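Local structure of histidine triad (HIT) protein (3OHE) at residues 16-25 with 34-42; 73-81 with 92-100. The protein probably acts as a hydrolase of the histidine triad (HIT) family and binds calcium ions in the crystal. One frame throughout, in Å; residues are numbered along the deposited sequence. Where two conformers were deposited one is given.

Interaction 1 (16-25 with 34-42)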
ATOM      1  N   LEU A  16      -9.640  16.157  -8.251  1.00  8.04           N
ATOM      2  CA  LEU A  16     -11.014  15.878  -7.858  1.00  8.04           C
ATOM      3  C   LEU A  16     -11.513  16.780  -6.734  1.00  8.37           C
ATOM      4  O   LEU A  16     -12.714  17.127  -6.690  1.00 11.02           O
ATOM      5  CB  LEU A  16     -11.145  14.430  -7.400  1.00  9.15           C
ATOM      6  CG  LEU A  16     -10.925  13.381  -8.474  1.00  8.28           C
ATOM      7  CD1 LEU A  16     -10.637  12.002  -7.832  1.00 10.71           C
ATOM      8  CD2 LEU A  16     -12.148  13.311  -9.413  1.00 11.47           C
ATOM      9  N   GLY A  17     -10.630  17.143  -5.807  1.00  8.63           N
ATOM     10  CA  GLY A  17     -11.024  17.931  -4.646  1.00  9.29           C
ATOM     11  C   GLY A  17      -9.952  17.875  -3.586  1.00  7.80           C
ATOM     12  O   GLY A  17      -8.785  17.528  -3.881  1.00  9.15           O
ATOM     13  N   GLU A  18     -10.351  18.246  -2.376  1.00  7.86           N
ATOM     14  CA  GLU A  18      -9.435  18.352  -1.242  1.00  8.26           C
ATOM     15  C   GLU A  18     -10.071  17.711  -0.021  1.00  7.49           C
ATOM     16  O   GLU A  18     -11.199  18.066   0.353  1.00 10.00           O
ATOM     17  CB  GLU A  18      -9.189  19.832  -0.888  1.00 10.00           C
ATOM     18  CG  GLU A  18      -8.603  20.633  -2.017  1.00 10.64           C
ATOM     19  CD  GLU A  18      -8.509  22.132  -1.760  1.00  9.94           C
ATOM     20  OE1 GLU A  18      -9.207  22.641  -0.861  1.00 11.89           O
ATOM     21  OE2 GLU A  18      -7.733  22.765  -2.508  1.00 10.78           O
ATOM     22  N   SER A  19      -9.335  16.831   0.627  1.00  7.82           N
ATOM     23  CA  SER A  19      -9.709  16.392   1.966  1.00  7.97           C
ATOM     24  C   SER A  19      -9.066  17.351   2.981  1.00  7.72           C
ATOM     25  O   SER A  19      -8.338  18.283   2.606  1.00  8.71           O
ATOM     26  CB  SER A  19      -9.234  14.985   2.199  1.00  7.74           C
ATOM     27  OG  SER A  19      -7.826  14.910   2.143  1.00  7.53           O
ATOM     28  N   ARG A  20      -9.268  17.090   4.265  1.00  8.04           N
ATOM     29  CA  ARG A  20      -8.667  17.920   5.294  1.00  7.16           C
ATOM     30  C   ARG A  20      -7.151  17.946   5.150  1.00  7.27           C
ATOM     31  O   ARG A  20      -6.536  19.022   5.206  1.00  8.67           O
ATOM     32  CB  ARG A  20      -9.082  17.448   6.682  1.00  7.10           C
ATOM     33  CG  ARG A  20      -8.813  18.484   7.779  1.00  9.42           C
ATOM     34  CD  ARG A  20      -9.360  18.089   9.132  1.00 10.48           C
ATOM     35  NE  ARG A  20     -10.819  17.953   9.044  1.00 12.13           N
ATOM     36  CZ  ARG A  20     -11.588  17.580  10.055  1.00 12.95           C
ATOM     37  NH1 ARG A  20     -11.047  17.278  11.225  1.00 14.30           N
ATOM     38  NH2 ARG A  20     -12.901  17.452   9.871  1.00 17.32           N
ATOM     39  N   LEU A  21      -6.538  16.786   4.894  1.00  6.87           N
ATOM     40  CA  LEU A  21      -5.085  16.701   4.800  1.00  6.89           C
ATOM     41  C   LEU A  21      -4.512  16.668   3.374  1.00  6.70           C
ATOM     42  O   LEU A  21      -3.345  17.036   3.200  1.00  7.16           O
ATOM     43  CB  LEU A  21      -4.639  15.432   5.565  1.00  7.14           C
ATOM     44  CG  LEU A  21      -3.136  15.101   5.596  1.00  8.08           C
ATOM     45  CD1 LEU A  21      -2.375  16.198   6.334  1.00 10.51           C
ATOM     46  CD2 LEU A  21      -2.927  13.734   6.243  1.00 10.58           C
ATOM     47  N   CYS A  22      -5.291  16.203   2.401  1.00  6.72           N
ATOM     48  CA  CYS A  22      -4.738  15.774   1.119  1.00  6.49           C
ATOM     49  C   CYS A  22      -5.363  16.423  -0.094  1.00  6.85           C
ATOM     50  O   CYS A  22      -6.572  16.723  -0.139  1.00  8.18           O
ATOM     51  CB  CYS A  22      -4.916  14.261   0.915  1.00  6.72           C
ATOM     52  SG  CYS A  22      -4.152  13.222   2.185  1.00  7.67           S
ATOM     53  N   ASP A  23      -4.556  16.569  -1.144  1.00  6.96           N
ATOM     54  CA  ASP A  23      -5.131  16.721  -2.473  1.00  6.33           C
ATOM     55  C   ASP A  23      -5.629  15.368  -2.947  1.00  6.92           C
ATOM     56  O   ASP A  23      -4.955  14.342  -2.795  1.00  7.54           O
ATOM     57  CB  ASP A  23      -4.085  17.288  -3.450  1.00  7.62           C
ATOM     58  CG  ASP A  23      -3.835  18.786  -3.265  1.00  9.34           C
ATOM     59  OD1 ASP A  23      -4.565  19.481  -2.509  1.00 10.57           O
ATOM     60  OD2 ASP A  23      -2.879  19.311  -3.925  1.00 12.88           O
ATOM     61  N   VAL A  24      -6.818  15.375  -3.554  1.00  6.73           N
ATOM     62  CA  VAL A  24      -7.466  14.162  -4.022  1.00  6.42           C
ATOM     63  C   VAL A  24      -7.431  14.198  -5.529  1.00  6.15           C
ATOM     64  O   VAL A  24      -8.064  15.087  -6.143  1.00  7.38           O
ATOM     65  CB  VAL A  24      -8.904  14.017  -3.486  1.00  6.79           C
ATOM     66  CG1 VAL A  24      -9.473  12.626  -3.865  1.00  9.28           C
ATOM     67  CG2 VAL A  24      -8.948  14.226  -1.988  1.00  7.61           C
ATOM     68  N   LEU A  25      -6.675  13.275  -6.140  1.00  5.92           N
ATOM     69  CA  LEU A  25      -6.359  13.304  -7.556  1.00  6.10           C
ATOM     70  C   LEU A  25      -6.880  12.059  -8.240  1.00  5.57           C
ATOM     71  O   LEU A  25      -6.761  10.967  -7.726  1.00  7.21           O
ATOM     72  CB  LEU A  25      -4.843  13.422  -7.729  1.00  6.11           C
ATOM     73  CG  LEU A  25      -4.128  14.568  -7.003  1.00  7.16           C
ATOM     74  CD1 LEU A  25      -2.637  14.497  -7.330  1.00 10.74           C
ATOM     75  CD2 LEU A  25      -4.757  15.967  -7.341  1.00  9.45           C
ATOM     76  N   TRP A  34      -9.126   4.937 -10.121  1.00  6.52           N
ATOM     77  CA  TRP A  34      -7.803   5.064  -9.477  1.00  6.52           C
ATOM     78  C   TRP A  34      -7.667   6.486  -8.955  1.00  6.49           C
ATOM     79  O   TRP A  34      -7.613   7.444  -9.728  1.00  8.00           O
ATOM     80  CB  TRP A  34      -6.747   4.689 -10.512  1.00  7.64           C
ATOM     81  CG  TRP A  34      -5.313   4.704 -10.103  1.00  6.99           C
ATOM     82  CD1 TRP A  34      -4.740   5.195  -8.988  1.00  7.62           C
ATOM     83  CD2 TRP A  34      -4.263   4.186 -10.908  1.00  8.28           C
ATOM     84  NE1 TRP A  34      -3.370   5.002  -9.043  1.00  8.22           N
ATOM     85  CE2 TRP A  34      -3.053   4.400 -10.235  1.00  7.84           C
ATOM     86  CE3 TRP A  34      -4.227   3.606 -12.180  1.00 11.30           C
ATOM     87  CZ2 TRP A  34      -1.829   4.008 -10.794  1.00 11.23           C
ATOM     88  CZ3 TRP A  34      -3.024   3.219 -12.709  1.00 13.21           C
ATOM     89  CH2 TRP A  34      -1.849   3.414 -12.023  1.00 11.81           C
ATOM     90  N   VAL A  35      -7.662   6.602  -7.624  1.00  6.25           N
ATOM     91  CA  VAL A  35      -7.609   7.895  -6.929  1.00  7.17           C
ATOM     92  C   VAL A  35      -6.362   7.916  -6.035  1.00  7.15           C
ATOM     93  O   VAL A  35      -6.054   6.909  -5.354  1.00  7.89           O
ATOM     94  CB  VAL A  35      -8.889   8.120  -6.115  1.00  7.35           C
ATOM     95  CG1 VAL A  35      -8.794   9.378  -5.240  1.00  8.08           C
ATOM     96  CG2 VAL A  35     -10.113   8.202  -7.050  1.00  9.41           C
ATOM     97  N   ILE A  36      -5.698   9.078  -6.005  0.70  5.89           N
ATOM     98  CA  ILE A  36      -4.471   9.262  -5.269  0.70  5.52           C
ATOM     99  C   ILE A  36      -4.727  10.307  -4.192  0.70  5.65           C
ATOM    100  O   ILE A  36      -5.305  11.355  -4.475  0.70  6.42           O
ATOM    101  CB  ILE A  36      -3.354   9.687  -6.234  0.70  5.53           C
ATOM    102  CG1 ILE A  36      -3.160   8.605  -7.320  0.70  6.83           C
ATOM    103  CG2 ILE A  36      -2.049   9.936  -5.484  0.70  6.43           C
ATOM    104  CD1 ILE A  36      -2.156   8.968  -8.363  0.70  9.04           C
ATOM    105  N   LEU A  37      -4.302  10.010  -2.958  1.00  6.36           N
ATOM    106  CA  LEU A  37      -4.265  11.002  -1.878  1.00  5.59           C
ATOM    107  C   LEU A  37      -2.853  11.504  -1.706  1.00  6.36           C
ATOM    108  O   LEU A  37      -1.931  10.695  -1.532  1.00  6.95           O
ATOM    109  CB  LEU A  37      -4.743  10.404  -0.550  1.00  6.45           C
ATOM    110  CG  LEU A  37      -6.198   9.996  -0.461  1.00  7.27           C
ATOM    111  CD1 LEU A  37      -6.478   9.399   0.931  1.00  8.00           C
ATOM    112  CD2 LEU A  37      -7.103  11.184  -0.741  1.00  8.24           C
ATOM    113  N   VAL A  38      -2.673  12.820  -1.782  1.00  5.77           N
ATOM    114  CA  VAL A  38      -1.354  13.443  -1.615  1.00  5.66           C
ATOM    115  C   VAL A  38      -1.421  14.356  -0.382  1.00  5.70           C
ATOM    116  O   VAL A  38      -1.984  15.454  -0.439  1.00  6.59           O
ATOM    117  CB  VAL A  38      -0.916  14.259  -2.813  1.00  6.23           C
ATOM    118  CG1 VAL A  38       0.565  14.661  -2.646  1.00  8.40           C
ATOM    119  CG2 VAL A  38      -1.125  13.481  -4.138  1.00  7.91           C
ATOM    120  N   PRO A  39      -0.825  13.927   0.758  1.00  5.90           N
ATOM    121  CA  PRO A  39      -0.842  14.790   1.933  1.00  6.02           C
ATOM    122  C   PRO A  39      -0.098  16.101   1.643  1.00  6.77           C
ATOM    123  O   PRO A  39       1.001  16.079   1.087  1.00  6.92           O
ATOM    124  CB  PRO A  39      -0.090  13.966   2.995  1.00  7.32           C
ATOM    125  CG  PRO A  39      -0.170  12.600   2.531  1.00 11.15           C
ATOM    126  CD  PRO A  39      -0.232  12.613   1.040  1.00  6.47           C
ATOM    127  N   ARG A  40      -0.724  17.215   2.016  1.00  6.68           N
ATOM    128  CA  ARG A  40      -0.166  18.545   1.721  1.00  6.96           C
ATOM    129  C   ARG A  40       0.855  18.930   2.801  1.00  7.86           C
ATOM    130  O   ARG A  40       0.671  19.880   3.556  1.00  8.62           O
ATOM    131  CB  ARG A  40      -1.262  19.591   1.634  1.00  7.35           C
ATOM    132  CG  ARG A  40      -2.182  19.427   0.429  1.00  8.39           C
ATOM    133  CD  ARG A  40      -3.119  20.630   0.301  1.00  9.12           C
ATOM    134  NE  ARG A  40      -4.027  20.624   1.428  1.00  9.48           N
ATOM    135  CZ  ARG A  40      -5.154  19.907   1.445  1.00 10.10           C
ATOM    136  NH1 ARG A  40      -5.609  19.349   0.332  1.00 13.10           N
ATOM    137  NH2 ARG A  40      -5.879  19.797   2.527  1.00 13.23           N
ATOM    138  N   VAL A  41       1.928  18.168   2.856  1.00  7.42           N
ATOM    139  CA  VAL A  41       3.002  18.337   3.844  1.00  7.66           C
ATOM    140  C   VAL A  41       4.297  18.271   3.041  1.00  7.68           C
ATOM    141  O   VAL A  41       4.539  17.292   2.345  1.00  8.92           O
ATOM    142  CB  VAL A  41       2.968  17.249   4.922  1.00  9.55           C
ATOM    143  CG1 VAL A  41       4.119  17.455   5.924  1.00  9.78           C
ATOM    144  CG2 VAL A  41       1.617  17.213   5.651  1.00  9.30           C
ATOM    145  N   SER A  42       5.136  19.294   3.099  1.00  7.95           N
ATOM    146  CA  SER A  42       6.347  19.319   2.292  1.00  7.75           C
ATOM    147  C   SER A  42       7.360  18.265   2.734  1.00  7.87           C
ATOM    148  O   SER A  42       7.467  17.947   3.909  1.00  8.09           O
ATOM    149  CB  SER A  42       6.969  20.715   2.303  1.00 10.30           C
ATOM    150  OG  SER A  42       7.490  21.024   3.589  1.00 10.99           O
TER
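R40 reaches back from the end of strand 34-39 to the turn at 19-21 and to D23. Its NH2 donates to S19 O at 2.9 Å in a nearly straight bond (176°). S19 O lies in the plane of the guanidinium. NH1 makes a salt bridge to D23 OD1 at 3.0 Å, also at the edge of the group. The carboxylate oxygen is met on its anti side, though well out of the carboxylate plane, and the two planes are 49° apart. The R40 chain bends at chi3 (-67°), which brings one guanidinium face over L21 C and C22 N. With an alanine here, S19 O and the D23 carboxylate would probably lose their guanidinium partner, and the turn would be less firmly held.

The backbone of R40 adds a bond from its N to L21 O. Beyond it the strands pair antiparallel. D23 with V38 and L25 with I36 are hydrogen-bonded pairs; C22 with P39 and V24 with L37 are non-hydrogen-bonded pairs. On one face V24 CG1 touches V35 CG1 at 3.6 Å, while C22 SG rests on P39 CG at 4.0 Å. On the other, L25 CD1 meets V38 CG2 at 3.7 Å.

The turn has its own support. S19 OG accepts from C22 N at 2.9 Å, an ST motif, and also bonds to E61. L16 and G17 both face V24 in a classic beta bulge. L16 and V24 pack on L133 of helix 119-135, and C22 lies against E61 of helix 52-72. Strand 34-39 has strand 92-97 as its other neighbour in the sheet.

Interaction 2 (73-81 with 92-100)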
ATOM      1  N   PHE A  73     -18.183   2.196  -7.000  1.00  7.41           N
ATOM      2  CA  PHE A  73     -17.761   1.605  -8.261  1.00  8.09           C
ATOM      3  C   PHE A  73     -18.061   0.088  -8.307  1.00  8.32           C
ATOM      4  O   PHE A  73     -17.662  -0.583  -9.236  1.00  9.09           O
ATOM      5  CB  PHE A  73     -16.250   1.872  -8.478  1.00  8.34           C
ATOM      6  CG  PHE A  73     -15.915   3.320  -8.680  1.00  8.94           C
ATOM      7  CD1 PHE A  73     -16.269   3.947  -9.854  1.00 12.21           C
ATOM      8  CD2 PHE A  73     -15.285   4.057  -7.705  1.00  8.85           C
ATOM      9  CE1 PHE A  73     -15.984   5.288 -10.059  1.00 13.51           C
ATOM     10  CE2 PHE A  73     -15.017   5.392  -7.899  1.00  9.14           C
ATOM     11  CZ  PHE A  73     -15.348   6.003  -9.047  1.00 12.92           C
ATOM     12  N   GLY A  74     -18.758  -0.446  -7.309  1.00  8.76           N
ATOM     13  CA  GLY A  74     -19.114  -1.868  -7.250  1.00  8.50           C
ATOM     14  C   GLY A  74     -17.933  -2.792  -7.440  1.00  8.16           C
ATOM     15  O   GLY A  74     -17.978  -3.728  -8.242  1.00  8.72           O
ATOM     16  N   GLY A  75     -16.868  -2.521  -6.695  1.00  7.24           N
ATOM     17  CA  GLY A  75     -15.618  -3.242  -6.897  1.00  7.79           C
ATOM     18  C   GLY A  75     -15.579  -4.624  -6.295  1.00  7.71           C
ATOM     19  O   GLY A  75     -16.377  -4.972  -5.409  1.00  8.79           O
ATOM     20  N   ASP A  76     -14.637  -5.433  -6.773  1.00  7.48           N
ATOM     21  CA  ASP A  76     -14.379  -6.728  -6.181  1.00  7.60           C
ATOM     22  C   ASP A  76     -13.310  -6.712  -5.085  1.00  7.42           C
ATOM     23  O   ASP A  76     -13.405  -7.471  -4.112  1.00  9.09           O
ATOM     24  CB  ASP A  76     -13.999  -7.774  -7.229  1.00  8.22           C
ATOM     25  CG  ASP A  76     -15.133  -8.103  -8.187  1.00  9.28           C
ATOM     26  OD1 ASP A  76     -16.317  -8.028  -7.772  1.00  9.69           O
ATOM     27  OD2 ASP A  76     -14.860  -8.406  -9.378  1.00 11.49           O
ATOM     28  N   LYS A  77     -12.277  -5.880  -5.222  1.00  6.83           N
ATOM     29  CA  LYS A  77     -11.152  -5.832  -4.302  1.00  7.16           C
ATOM     30  C   LYS A  77     -10.500  -4.458  -4.436  1.00  6.67           C
ATOM     31  O   LYS A  77     -10.412  -3.938  -5.513  1.00  7.52           O
ATOM     32  CB  LYS A  77     -10.142  -6.923  -4.646  1.00  8.25           C
ATOM     33  CG  LYS A  77      -9.025  -7.116  -3.646  1.00  7.70           C
ATOM     34  CD  LYS A  77      -9.512  -7.659  -2.291  1.00  9.05           C
ATOM     35  CE  LYS A  77      -8.412  -7.662  -1.184  1.00 10.92           C
ATOM     36  NZ  LYS A  77      -7.831  -6.284  -0.974  1.00 12.92           N
HETATM   37  N   MSE A  78     -10.042  -3.912  -3.305  0.70  6.35           N
HETATM   38  CA  MSE A  78      -9.199  -2.723  -3.355  0.70  7.30           C
HETATM   39  C   MSE A  78      -7.744  -3.054  -3.406  0.70  6.78           C
HETATM   40  O   MSE A  78      -7.300  -4.059  -2.852  0.70  8.06           O
HETATM   41  CB  MSE A  78      -9.422  -1.823  -2.129  0.70  9.44           C
HETATM   42  CG  MSE A  78     -10.781  -1.197  -2.091  0.70  8.52           C
HETATM   43 SE   MSE A  78     -11.194  -0.017  -3.599  0.52 11.13          SE
HETATM   44  CE  MSE A  78      -9.892   1.355  -3.517  0.70 11.84           C
ATOM     45  N   ASN A  79      -6.995  -2.186  -4.073  1.00  6.96           N
ATOM     46  CA  ASN A  79      -5.523  -2.209  -3.990  1.00  6.96           C
ATOM     47  C   ASN A  79      -5.080  -0.815  -3.505  1.00  7.35           C
ATOM     48  O   ASN A  79      -5.462   0.197  -4.105  1.00  9.17           O
ATOM     49  CB  ASN A  79      -4.888  -2.506  -5.330  1.00  7.38           C
ATOM     50  CG  ASN A  79      -5.071  -3.935  -5.856  1.00  7.87           C
ATOM     51  OD1 ASN A  79      -4.573  -4.185  -6.971  1.00  8.52           O
ATOM     52  ND2 ASN A  79      -5.703  -4.843  -5.124  1.00  8.05           N
ATOM     53  N   VAL A  80      -4.326  -0.778  -2.409  1.00  6.28           N
ATOM     54  CA  VAL A  80      -3.863   0.452  -1.802  1.00  6.51           C
ATOM     55  C   VAL A  80      -2.356   0.348  -1.675  1.00  6.08           C
ATOM     56  O   VAL A  80      -1.823  -0.678  -1.237  1.00  7.05           O
ATOM     57  CB  VAL A  80      -4.533   0.699  -0.434  1.00  7.22           C
ATOM     58  CG1 VAL A  80      -4.047   2.027   0.199  1.00 10.21           C
ATOM     59  CG2 VAL A  80      -6.069   0.781  -0.594  1.00 10.61           C
ATOM     60  N   ALA A  81      -1.632   1.397  -2.088  1.00  6.20           N
ATOM     61  CA  ALA A  81      -0.166   1.308  -2.145  1.00  6.46           C
ATOM     62  C   ALA A  81       0.504   2.656  -2.060  1.00  5.88           C
ATOM     63  O   ALA A  81       0.018   3.634  -2.624  1.00  6.63           O
ATOM     64  CB  ALA A  81       0.326   0.590  -3.439  1.00  7.86           C
ATOM     65  N   LEU A  92      -0.661   8.188  -2.066  0.60  5.40           N
ATOM     66  CA  LEU A  92      -1.245   6.900  -1.732  0.60  5.20           C
ATOM     67  C   LEU A  92      -2.263   6.524  -2.804  0.60  5.53           C
ATOM     68  O   LEU A  92      -3.270   7.219  -2.981  0.60  6.63           O
ATOM     69  CB  LEU A  92      -1.852   7.002  -0.316  0.60  8.39           C
ATOM     70  CG  LEU A  92      -2.356   5.752   0.371  0.60  7.46           C
ATOM     71  CD1 LEU A  92      -1.169   4.759   0.554  0.60  7.50           C
ATOM     72  CD2 LEU A  92      -3.013   6.051   1.736  0.60  7.04           C
ATOM     73  N   HIS A  93      -1.983   5.440  -3.521  1.00  6.14           N
ATOM     74  CA  HIS A  93      -2.850   4.904  -4.587  1.00  6.47           C
ATOM     75  C   HIS A  93      -4.003   4.119  -4.022  1.00  6.23           C
ATOM     76  O   HIS A  93      -3.807   3.312  -3.126  1.00  6.84           O
ATOM     77  CB  HIS A  93      -2.047   3.948  -5.479  1.00  6.86           C
ATOM     78  CG  HIS A  93      -0.880   4.564  -6.163  1.00  6.89           C
ATOM     79  ND1 HIS A  93      -1.021   5.330  -7.293  1.00  9.56           N
ATOM     80  CD2 HIS A  93       0.439   4.464  -5.907  1.00  7.77           C
ATOM     81  CE1 HIS A  93       0.180   5.705  -7.686  1.00  9.83           C
ATOM     82  NE2 HIS A  93       1.081   5.197  -6.864  1.00  8.79           N
ATOM     83  N   HIS A  94      -5.198   4.339  -4.581  1.00  5.55           N
ATOM     84  CA  HIS A  94      -6.413   3.585  -4.253  1.00  6.43           C
ATOM     85  C   HIS A  94      -7.054   3.148  -5.570  1.00  5.75           C
ATOM     86  O   HIS A  94      -7.546   3.995  -6.319  1.00  7.42           O
ATOM     87  CB  HIS A  94      -7.404   4.445  -3.458  1.00  6.57           C
ATOM     88  CG  HIS A  94      -6.846   5.020  -2.204  1.00  6.24           C
ATOM     89  ND1 HIS A  94      -5.968   6.075  -2.193  1.00  6.97           N
ATOM     90  CD2 HIS A  94      -7.014   4.656  -0.921  1.00  7.66           C
ATOM     91  CE1 HIS A  94      -5.624   6.325  -0.938  1.00  8.24           C
ATOM     92  NE2 HIS A  94      -6.248   5.484  -0.142  1.00  8.02           N
ATOM     93  N   ILE A  95      -6.976   1.849  -5.847  1.00  6.07           N
ATOM     94  CA  ILE A  95      -7.383   1.327  -7.164  1.00  5.67           C
ATOM     95  C   ILE A  95      -8.465   0.267  -6.960  1.00  5.86           C
ATOM     96  O   ILE A  95      -8.260  -0.699  -6.220  1.00  7.09           O
ATOM     97  CB  ILE A  95      -6.201   0.731  -7.923  1.00  7.28           C
ATOM     98  CG1 ILE A  95      -5.005   1.711  -7.942  1.00  8.83           C
ATOM     99  CG2 ILE A  95      -6.633   0.362  -9.357  1.00  8.45           C
ATOM    100  CD1 ILE A  95      -3.716   1.127  -8.456  1.00 13.38           C
ATOM    101  N   VAL A  96      -9.633   0.488  -7.548  1.00  5.31           N
ATOM    102  CA  VAL A  96     -10.697  -0.517  -7.544  1.00  5.93           C
ATOM    103  C   VAL A  96     -10.400  -1.580  -8.584  1.00  5.88           C
ATOM    104  O   VAL A  96     -10.135  -1.263  -9.739  1.00  7.64           O
ATOM    105  CB  VAL A  96     -12.083   0.129  -7.807  1.00  6.93           C
ATOM    106  CG1 VAL A  96     -13.164  -0.963  -7.840  1.00  8.72           C
ATOM    107  CG2 VAL A  96     -12.404   1.176  -6.788  1.00  8.92           C
ATOM    108  N   ARG A  97     -10.433  -2.837  -8.146  1.00  6.10           N
ATOM    109  CA  ARG A  97     -10.173  -3.967  -9.036  1.00  6.03           C
ATOM    110  C   ARG A  97     -11.423  -4.822  -9.224  1.00  6.90           C
ATOM    111  O   ARG A  97     -12.288  -4.889  -8.329  1.00  7.00           O
ATOM    112  CB  ARG A  97      -9.056  -4.864  -8.460  1.00  6.90           C
ATOM    113  CG  ARG A  97      -7.771  -4.143  -8.173  1.00  7.33           C
ATOM    114  CD  ARG A  97      -7.149  -3.491  -9.394  1.00  7.01           C
ATOM    115  NE  ARG A  97      -6.929  -4.455 -10.473  1.00  7.01           N
ATOM    116  CZ  ARG A  97      -5.855  -5.215 -10.595  1.00  8.91           C
ATOM    117  NH1 ARG A  97      -4.877  -5.154  -9.731  1.00  9.44           N
ATOM    118  NH2 ARG A  97      -5.770  -6.076 -11.603  1.00 10.16           N
ATOM    119  N   TYR A  98     -11.475  -5.483 -10.379  1.00  7.02           N
ATOM    120  CA  TYR A  98     -12.561  -6.373 -10.730  1.00  7.60           C
ATOM    121  C   TYR A  98     -11.949  -7.662 -11.256  1.00  7.57           C
ATOM    122  O   TYR A  98     -10.973  -7.620 -11.982  1.00  8.13           O
ATOM    123  CB  TYR A  98     -13.459  -5.781 -11.816  1.00  7.60           C
ATOM    124  CG  TYR A  98     -14.002  -4.406 -11.511  1.00  8.10           C
ATOM    125  CD1 TYR A  98     -15.199  -4.246 -10.854  1.00  8.68           C
ATOM    126  CD2 TYR A  98     -13.335  -3.278 -11.919  1.00 10.05           C
ATOM    127  CE1 TYR A  98     -15.691  -2.971 -10.586  1.00  7.95           C
ATOM    128  CE2 TYR A  98     -13.803  -2.038 -11.675  1.00 11.45           C
ATOM    129  CZ  TYR A  98     -15.005  -1.872 -11.031  1.00  8.45           C
ATOM    130  OH  TYR A  98     -15.463  -0.595 -10.795  1.00 10.30           O
ATOM    131  N   GLN A  99     -12.608  -8.789 -10.996  0.50  8.29           N
ATOM    132  CA  GLN A  99     -12.179 -10.057 -11.603  0.50  9.05           C
ATOM    133  C   GLN A  99     -12.188  -9.961 -13.139  0.50  9.34           C
ATOM    134  O   GLN A  99     -11.435 -10.680 -13.811  0.50 10.35           O
ATOM    135  CB  GLN A  99     -13.073 -11.189 -11.117  0.50  9.51           C
ATOM    136  CG  GLN A  99     -13.094 -11.425  -9.616  0.50  9.68           C
ATOM    137  CD  GLN A  99     -13.962 -12.639  -9.296  0.50 12.16           C
ATOM    138  OE1 GLN A  99     -13.688 -13.755  -9.751  0.50 14.43           O
ATOM    139  NE2 GLN A  99     -15.043 -12.415  -8.562  0.50 14.25           N
ATOM    140  N   GLY A 100     -12.990  -9.064 -13.703  0.50 10.86           N
ATOM    141  CA  GLY A 100     -13.023  -8.901 -15.160  0.50 11.13           C
ATOM    142  C   GLY A 100     -12.066  -7.864 -15.728  0.50 10.75           C
ATOM    143  O   GLY A 100     -11.993  -7.685 -16.952  0.50 12.27           O
TER
HETATM  144  O   HOH W   1     -16.446 -10.597  -6.991  1.00 19.27           O
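R97 bends at chi2 (-60°) and chi3 (-56°), which turns its guanidinium along the face it shares with N79, where NH1 meets the N79 amide. N79 also sets its CG beside its backbone N, which turns the amide to the same place. R97 NH1 donates to N79 OD1 at 2.9 Å. The amide and guanidinium planes stand 87° apart, and R97 CG lies against the amide, 3.4 Å from N79 OD1. R97 NE forms a salt bridge with D101. N79 ND2 donates to M78 O from above its carbonyl plane, and K77 NZ donates to the same oxygen in the plane.

Five residue pairs, from K77 with R97 to A81 with H93, join the strands antiparallel. D76 and K77 both face R97 in a classic beta bulge. R97 O takes D76 N at 2.9 Å and, less directly, K77 N at 3.3 Å. Just beyond, D76 OD2 accepts Q99 N at 2.8 Å through its anti lone pair. A water links D76 OD1, weakly, to Q99 NE2.

Y98 OH donates to F73 O at 2.7 Å, tying the ring to the end of helix 52-72, where G74 completes a Schellman motif. G75 CA is tight against V96 CG1 at 3.5 Å. The selenium of selenomethionine M78 touches V96 CG2 at 3.6 Å.

H94 bonds to S62 and V35, and H93 to W34. H91 and H93 probably belong to the histidine triad motif. K77 NZ forms a salt bridge with E46 and a hydrogen bond with L83 O, both of the second subunit. The chemistry is therefore divided: M78, V80 and H94 turn to helix 52-72, while N79 ND2 bonds to N85 of the second subunit and N79 OD1 stays with R97.

Interaction 1 closes before interaction 2 opens along the chain. Their centres are about 18 Å apart, on opposite sides of the centre of the chain. Each joins the two strands of a beta hairpin (22-27 with 34-39; 77-82 with 92-97), and both belong to one five-stranded antiparallel sheet. Strands 34-39 and 92-97 are neighbours and join the two: V35 O lies 2.8 Å from H94 N, and L37 O 2.9 Å from L92 N, both probable hydrogen bonds. W34 also packs on I95. Helix 52-72 touches both contacts. Strand 77-82, outermost in the chain, pairs with the second subunit, which carries the sheet across the dimer. Strand 92-97, with H93 of the probable histidine triad motif, lies inside the sheet, between strands 34-39 and 77-82.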